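Leucyl-tRNA synthetase subunit alpha (Aquifex aeolicus, PDB 3O0A) belongs to an enzyme that charges tRNA with leucine, and the fragment here is its CP1 hydrolytic domain, which probably edits mischarged tRNA. Local coordinates at residues Glu13-Glu18 and Lys34-Tyr39; Pro17-Asn22 and Gly72-Asn77. All coordinates share one frame; numbering follows the deposited sequence.

Contact 1. Residues Glu13-Glu18 and Lys34-Tyr39; sequences EIEEPE and KEKRIY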
loop_
_atom_site.group_PDB
_atom_site.type_symbol
_atom_site.label_atom_id
_atom_site.label_comp_id
_atom_site.label_asym_id
_atom_site.label_seq_id
_atom_site.Cartn_x
_atom_site.Cartn_y
_atom_site.Cartn_z
ATOM N N GLU A 13 10.161 5.046 -6.678
ATOM C CA GLU A 13 11.419 5.600 -7.169
ATOM C C GLU A 13 11.452 5.551 -8.689
ATOM O O GLU A 13 11.124 4.522 -9.291
ATOM C CB GLU A 13 12.597 4.807 -6.622
ATOM C CG GLU A 13 12.741 4.886 -5.116
ATOM C CD GLU A 13 13.845 3.982 -4.620
ATOM O OE1 GLU A 13 14.866 3.866 -5.331
ATOM O OE2 GLU A 13 13.676 3.350 -3.555
ATOM N N ILE A 14 11.838 6.669 -9.296
ATOM C CA ILE A 14 11.956 6.760 -10.754
ATOM C C ILE A 14 13.348 7.278 -11.107
ATOM O O ILE A 14 13.622 8.477 -10.983
ATOM C CB ILE A 14 10.864 7.683 -11.360
ATOM C CG1 ILE A 14 9.442 7.173 -11.049
ATOM C CG2 ILE A 14 11.075 7.871 -12.868
ATOM C CD1 ILE A 14 9.094 5.857 -11.707
ATOM N N GLU A 15 14.198 6.352 -11.549
ATOM C CA GLU A 15 15.625 6.584 -11.808
ATOM C C GLU A 15 15.874 7.478 -13.027
ATOM O O GLU A 15 16.844 8.249 -13.065
ATOM C CB GLU A 15 16.322 5.226 -11.977
ATOM C CG GLU A 15 17.789 5.263 -12.393
ATOM C CD GLU A 15 18.706 5.784 -11.296
ATOM O OE1 GLU A 15 18.480 5.451 -10.108
ATOM O OE2 GLU A 15 19.658 6.523 -11.627
ATOM N N GLU A 16 14.994 7.368 -14.016
ATOM C CA GLU A 16 15.130 8.126 -15.257
ATOM C C GLU A 16 13.847 8.927 -15.527
ATOM O O GLU A 16 13.054 8.549 -16.381
ATOM C CB GLU A 16 15.429 7.176 -16.419
ATOM C CG GLU A 16 16.785 6.470 -16.341
ATOM C CD GLU A 16 17.163 5.780 -17.645
ATOM O OE1 GLU A 16 16.393 4.902 -18.103
ATOM O OE2 GLU A 16 18.223 6.130 -18.217
ATOM N N PRO A 17 13.640 10.042 -14.795
ATOM C CA PRO A 17 12.368 10.772 -14.905
ATOM C C PRO A 17 11.972 11.204 -16.329
ATOM O O PRO A 17 10.780 11.193 -16.649
ATOM C CB PRO A 17 12.597 12.003 -14.020
ATOM C CG PRO A 17 13.637 11.572 -13.044
ATOM C CD PRO A 17 14.560 10.702 -13.850
ATOM N N GLU A 18 12.944 11.577 -17.172
ATOM C CA GLU A 18 12.641 12.030 -18.547
ATOM C C GLU A 18 11.875 10.985 -19.365
ATOM O O GLU A 18 11.034 11.332 -20.202
ATOM C CB GLU A 18 13.914 12.476 -19.295
ATOM C CG GLU A 18 14.592 13.692 -18.662
ATOM C CD GLU A 18 15.479 13.347 -17.464
ATOM O OE1 GLU A 18 15.582 12.157 -17.079
ATOM O OE2 GLU A 18 16.092 14.283 -16.903
ATOM N N LYS A 34 13.167 16.559 -9.020
ATOM C CA LYS A 34 14.055 16.912 -7.913
ATOM C C LYS A 34 14.358 15.716 -7.025
ATOM O O LYS A 34 15.496 15.538 -6.601
ATOM C CB LYS A 34 13.468 18.033 -7.046
ATOM C CG LYS A 34 13.325 19.378 -7.727
ATOM C CD LYS A 34 12.768 20.437 -6.756
ATOM C CE LYS A 34 12.397 21.734 -7.480
ATOM N NZ LYS A 34 13.579 22.615 -7.684
ATOM N N GLU A 35 13.341 14.910 -6.733
ATOM C CA GLU A 35 13.502 13.803 -5.788
ATOM C C GLU A 35 13.562 12.424 -6.429
ATOM O O GLU A 35 13.892 11.443 -5.747
ATOM C CB GLU A 35 12.383 13.808 -4.738
ATOM C CG GLU A 35 12.305 15.071 -3.877
ATOM C CD GLU A 35 11.399 14.877 -2.676
ATOM O OE1 GLU A 35 11.521 13.838 -1.984
ATOM O OE2 GLU A 35 10.566 15.766 -2.416
ATOM N N LYS A 36 13.237 12.350 -7.724
ATOM C CA LYS A 36 13.162 11.080 -8.460
ATOM C C LYS A 36 12.185 10.126 -7.755
ATOM O O LYS A 36 12.449 8.925 -7.599
ATOM C CB LYS A 36 14.550 10.463 -8.665
ATOM C CG LYS A 36 15.390 11.196 -9.727
ATOM C CD LYS A 36 16.721 10.494 -9.949
ATOM C CE LYS A 36 17.404 10.993 -11.215
ATOM N NZ LYS A 36 18.773 10.415 -11.393
ATOM N N ARG A 37 11.060 10.704 -7.328
ATOM C CA ARG A 37 10.006 9.973 -6.606
ATOM C C ARG A 37 8.623 10.434 -7.004
ATOM O O ARG A 37 8.435 11.607 -7.327
ATOM C CB ARG A 37 10.129 10.211 -5.100
ATOM C CG ARG A 37 11.350 9.616 -4.476
ATOM C CD ARG A 37 11.438 10.032 -3.024
ATOM N NE ARG A 37 12.611 9.409 -2.427
ATOM C CZ ARG A 37 12.928 9.452 -1.139
ATOM N NH1 ARG A 37 12.167 10.108 -0.275
ATOM N NH2 ARG A 37 14.025 8.834 -0.720
ATOM N N ILE A 38 7.667 9.503 -6.956
ATOM C CA ILE A 38 6.238 9.827 -6.958
ATOM C C ILE A 38 5.681 9.313 -5.649
ATOM O O ILE A 38 5.721 8.119 -5.385
ATOM C CB ILE A 38 5.478 9.190 -8.149
ATOM C CG1 ILE A 38 6.057 9.692 -9.495
ATOM C CG2 ILE A 38 3.953 9.465 -8.034
ATOM C CD1 ILE A 38 5.790 11.145 -9.833
ATOM N N TYR A 39 5.209 10.220 -4.800
ATOM C CA TYR A 39 4.770 9.804 -3.469
ATOM C C TYR A 39 3.378 9.199 -3.480
ATOM O O TYR A 39 2.483 9.718 -4.150
ATOM C CB TYR A 39 4.811 10.982 -2.503
ATOM C CG TYR A 39 6.215 11.299 -2.034
ATOM C CD1 TYR A 39 6.834 10.506 -1.058
ATOM C CD2 TYR A 39 6.922 12.376 -2.552
ATOM C CE1 TYR A 39 8.117 10.788 -0.604
ATOM C CE2 TYR A 39 8.218 12.664 -2.101
ATOM C CZ TYR A 39 8.804 11.861 -1.133
ATOM O OH TYR A 39 10.076 12.120 -0.677
#
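Lys36 lies across the loop Ile14-Pro17 and carries most of this contact. Its CG stands opposite its own carbonyl carbon (chi1 -74°), and beyond CG the chain is extended. This shape runs the whole aliphatic part past the carbonyl oxygens of the loop. CB passes Ile14 O at 3.2 Å, and CE passes Glu15 O at 3.4 Å. On the proline side, CG of Lys36 meets CG of the Pro17 ring at 3.8 Å, and CE lies near the ring CD. The amino group faces two oxygens of Glu15. NZ gives a weak hydrogen bond to Glu15 O at 3.3 Å. It also makes a long salt bridge to Glu15 OE2 at 4.0 Å. The CB of Glu15 points away, and the bend at chi2 (70°) is what turns the carboxylate back toward NZ; of the side chain, OE2 alone comes this close. The ammonium is probably held loosely.

The backbone bond is firmer. Ile14 N donates to Lys36 O at 2.9 Å, nearly straight at the hydrogen. The same oxygen receives a CA-H contact from Glu13. Lys36 has positive phi and is the first residue to leave helix 26-35, so it turns the chain into strand 37-44. Glu13 and Arg37 then form an antiparallel, non-hydrogen-bonded pair, with CA atoms 4.6 Å apart. Their side chains share a face of the sheet, but Glu13 turns its carboxylate to Thr114 and Lys121.

Ile14 and Ile38 only just touch, CG1 to CG1. Ile14 packs on Leu32 of helix 26-35 and Ile71 of helix 64-74. Ile38 rests on Leu64 of that second helix. The contact thus sits where strands 6-13 and 37-44 meet the two helices.

Contact 2. Residues Pro17-Asn22 and Gly72-Asn77; sequences PEKFLN and GERLGN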
loop_
_atom_site.group_PDB
_atom_site.type_symbol
_atom_site.label_atom_id
_atom_site.label_comp_id
_atom_site.label_asym_id
_atom_site.label_seq_id
_atom_site.Cartn_x
_atom_site.Cartn_y
_atom_site.Cartn_z
ATOM N N PRO A 17 13.640 10.042 -14.795
ATOM C CA PRO A 17 12.368 10.772 -14.905
ATOM C C PRO A 17 11.972 11.204 -16.329
ATOM O O PRO A 17 10.780 11.193 -16.649
ATOM C CB PRO A 17 12.597 12.003 -14.020
ATOM C CG PRO A 17 13.637 11.572 -13.044
ATOM C CD PRO A 17 14.560 10.702 -13.850
ATOM N N GLU A 18 12.944 11.577 -17.172
ATOM C CA GLU A 18 12.641 12.030 -18.547
ATOM C C GLU A 18 11.875 10.985 -19.365
ATOM O O GLU A 18 11.034 11.332 -20.202
ATOM C CB GLU A 18 13.914 12.476 -19.295
ATOM C CG GLU A 18 14.592 13.692 -18.662
ATOM C CD GLU A 18 15.479 13.347 -17.464
ATOM O OE1 GLU A 18 15.582 12.157 -17.079
ATOM O OE2 GLU A 18 16.092 14.283 -16.903
ATOM N N LYS A 19 12.152 9.710 -19.101
ATOM C CA LYS A 19 11.473 8.597 -19.778
ATOM C C LYS A 19 9.991 8.501 -19.397
ATOM O O LYS A 19 9.202 7.881 -20.117
ATOM C CB LYS A 19 12.203 7.287 -19.439
ATOM C CG LYS A 19 11.537 5.977 -19.864
ATOM C CD LYS A 19 12.443 4.780 -19.503
ATOM C CE LYS A 19 11.735 3.435 -19.659
ATOM N NZ LYS A 19 12.725 2.314 -19.485
ATOM N N PHE A 20 9.618 9.134 -18.281
ATOM C CA PHE A 20 8.276 9.013 -17.745
ATOM C C PHE A 20 7.507 10.322 -17.584
ATOM O O PHE A 20 6.348 10.305 -17.141
ATOM C CB PHE A 20 8.323 8.270 -16.406
ATOM C CG PHE A 20 9.046 6.974 -16.483
ATOM C CD1 PHE A 20 8.378 5.807 -16.832
ATOM C CD2 PHE A 20 10.415 6.923 -16.222
ATOM C CE1 PHE A 20 9.072 4.601 -16.906
ATOM C CE2 PHE A 20 11.110 5.731 -16.292
ATOM C CZ PHE A 20 10.427 4.570 -16.639
ATOM N N LEU A 21 8.111 11.440 -17.980
ATOM C CA LEU A 21 7.487 12.757 -17.765
ATOM C C LEU A 21 6.092 12.894 -18.372
ATOM O O LEU A 21 5.220 13.571 -17.805
ATOM C CB LEU A 21 8.378 13.882 -18.307
ATOM C CG LEU A 21 9.489 14.362 -17.381
ATOM C CD1 LEU A 21 10.396 15.335 -18.143
ATOM C CD2 LEU A 21 8.883 15.023 -16.120
ATOM N N ASN A 22 5.857 12.270 -19.526
ATOM C CA ASN A 22 4.530 12.405 -20.116
ATOM C C ASN A 22 3.443 11.556 -19.439
ATOM O O ASN A 22 2.269 11.655 -19.789
ATOM C CB ASN A 22 4.556 12.291 -21.665
ATOM C CG ASN A 22 4.693 10.856 -22.166
ATOM O OD1 ASN A 22 4.582 9.904 -21.409
ATOM N ND2 ASN A 22 4.875 10.714 -23.471
ATOM N N GLY A 72 3.820 1.954 -15.368
ATOM C CA GLY A 72 3.923 0.489 -15.373
ATOM C C GLY A 72 3.880 -0.075 -16.778
ATOM O O GLY A 72 4.567 -1.059 -17.088
ATOM N N GLU A 73 3.103 0.550 -17.651
ATOM C CA GLU A 73 3.144 0.181 -19.075
ATOM C C GLU A 73 4.519 0.483 -19.672
ATOM O O GLU A 73 5.101 -0.345 -20.410
ATOM C CB GLU A 73 2.047 0.923 -19.851
ATOM C CG GLU A 73 2.135 0.712 -21.372
ATOM C CD GLU A 73 1.156 1.569 -22.120
ATOM O OE1 GLU A 73 1.395 2.789 -22.225
ATOM O OE2 GLU A 73 0.151 1.021 -22.634
ATOM N N ARG A 74 5.040 1.661 -19.343
ATOM C CA ARG A 74 6.326 2.169 -19.846
ATOM C C ARG A 74 7.467 1.230 -19.412
ATOM O O ARG A 74 8.409 0.998 -20.170
ATOM C CB ARG A 74 6.525 3.607 -19.330
ATOM C CG ARG A 74 7.690 4.435 -19.920
ATOM C CD ARG A 74 7.413 5.076 -21.244
ATOM N NE ARG A 74 6.053 5.574 -21.465
ATOM C CZ ARG A 74 5.722 6.861 -21.556
ATOM N NH1 ARG A 74 6.650 7.805 -21.423
ATOM N NH2 ARG A 74 4.458 7.204 -21.785
ATOM N N LEU A 75 7.339 0.647 -18.219
ATOM C CA LEU A 75 8.280 -0.356 -17.689
ATOM C C LEU A 75 8.087 -1.780 -18.240
ATOM O O LEU A 75 8.934 -2.658 -18.007
ATOM C CB LEU A 75 8.191 -0.400 -16.154
ATOM C CG LEU A 75 8.612 0.848 -15.367
ATOM C CD1 LEU A 75 8.284 0.699 -13.885
ATOM C CD2 LEU A 75 10.108 1.138 -15.575
ATOM N N GLY A 76 6.985 -1.996 -18.959
ATOM C CA GLY A 76 6.607 -3.310 -19.498
ATOM C C GLY A 76 5.986 -4.252 -18.483
ATOM O O GLY A 76 5.940 -5.469 -18.709
ATOM N N ASN A 77 5.518 -3.697 -17.361
ATOM C CA ASN A 77 5.006 -4.496 -16.240
ATOM C C ASN A 77 3.485 -4.533 -16.144
ATOM O O ASN A 77 2.927 -5.401 -15.457
ATOM C CB ASN A 77 5.510 -3.949 -14.898
ATOM C CG ASN A 77 7.018 -4.032 -14.724
ATOM O OD1 ASN A 77 7.708 -4.828 -15.372
ATOM N ND2 ASN A 77 7.534 -3.225 -13.792
HETATM O O HOH W 1 10.847 0.078 -20.311
#
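Arg74 reaches from the last turn of helix 64-74 to the loop Lys19-Asn22 and grips it at two points. Gly72, two residues earlier, accepts a backbone bond at its O from Asn77 N. The CB of Arg74 points toward the loop, and its chain bends at chi2 (81°) and again at chi3. CG touches the Phe20 ring at CE1, 3.3 Å away. The bends then carry the guanidinium past the ring to the loop backbone, its plane only 12° from that of the ring. NH1 donates to Lys19 O at 2.9 Å. NH1 and NH2 together hold one atom, Asn22 OD1. The NH2 bond, 2.7 Å to OD1, lies in the amide plane on a lone pair. The NH1 bond, 2.9 Å to OD1, comes from above that plane. The amide and guanidinium planes are nearly perpendicular (89°), and Asn22 lies at the guanidinium edge. Replacing Arg74 with an alanine would probably leave Lys19 O and Asn22 OD1 without these donors and uncover part of the Phe20 ring.

A water ties the carbonyl of Arg74 to the loop, donating to Arg74 O at 2.6 Å and accepting from Lys19 NZ at 3.0 Å. Lys19 is extended to get there, and its CG also lies over one face of the Phe20 ring, toward the rim. The Leu75 and Phe20 side chains run at about a right angle to each other, with Leu75 CD2 3.6 Å from Phe20 CZ. Gly76 follows with positive phi, and its N bonds back to Glu73 O. Asn77 is anchored by its ND2 on Gly110 O. The helix ends in a Schellman motif, and Arg74 fastens the loop by bonds to the main-chain carbonyl of Lys19 and the side-chain amide oxygen of Asn22.

In the fold
From the N terminus, strand 6-13 runs into the loop that supplies the first segment of both contacts. Contact 1 closes the short excursion through helix 26-35, bringing the chain back at the start of strand 37-44. Contact 2 starts a few residues later and closes a longer one, which takes in that helix, strands 37-44 and 55-58 and most of helix 64-74. The two closures overlap and cross, because contact 2 begins within the first and ends beyond it. They share Pro17 and Glu18, and Ile14 packs on Phe20 between them. A disulfide from Cys23 to Cys70 also links this loop to helix 64-74.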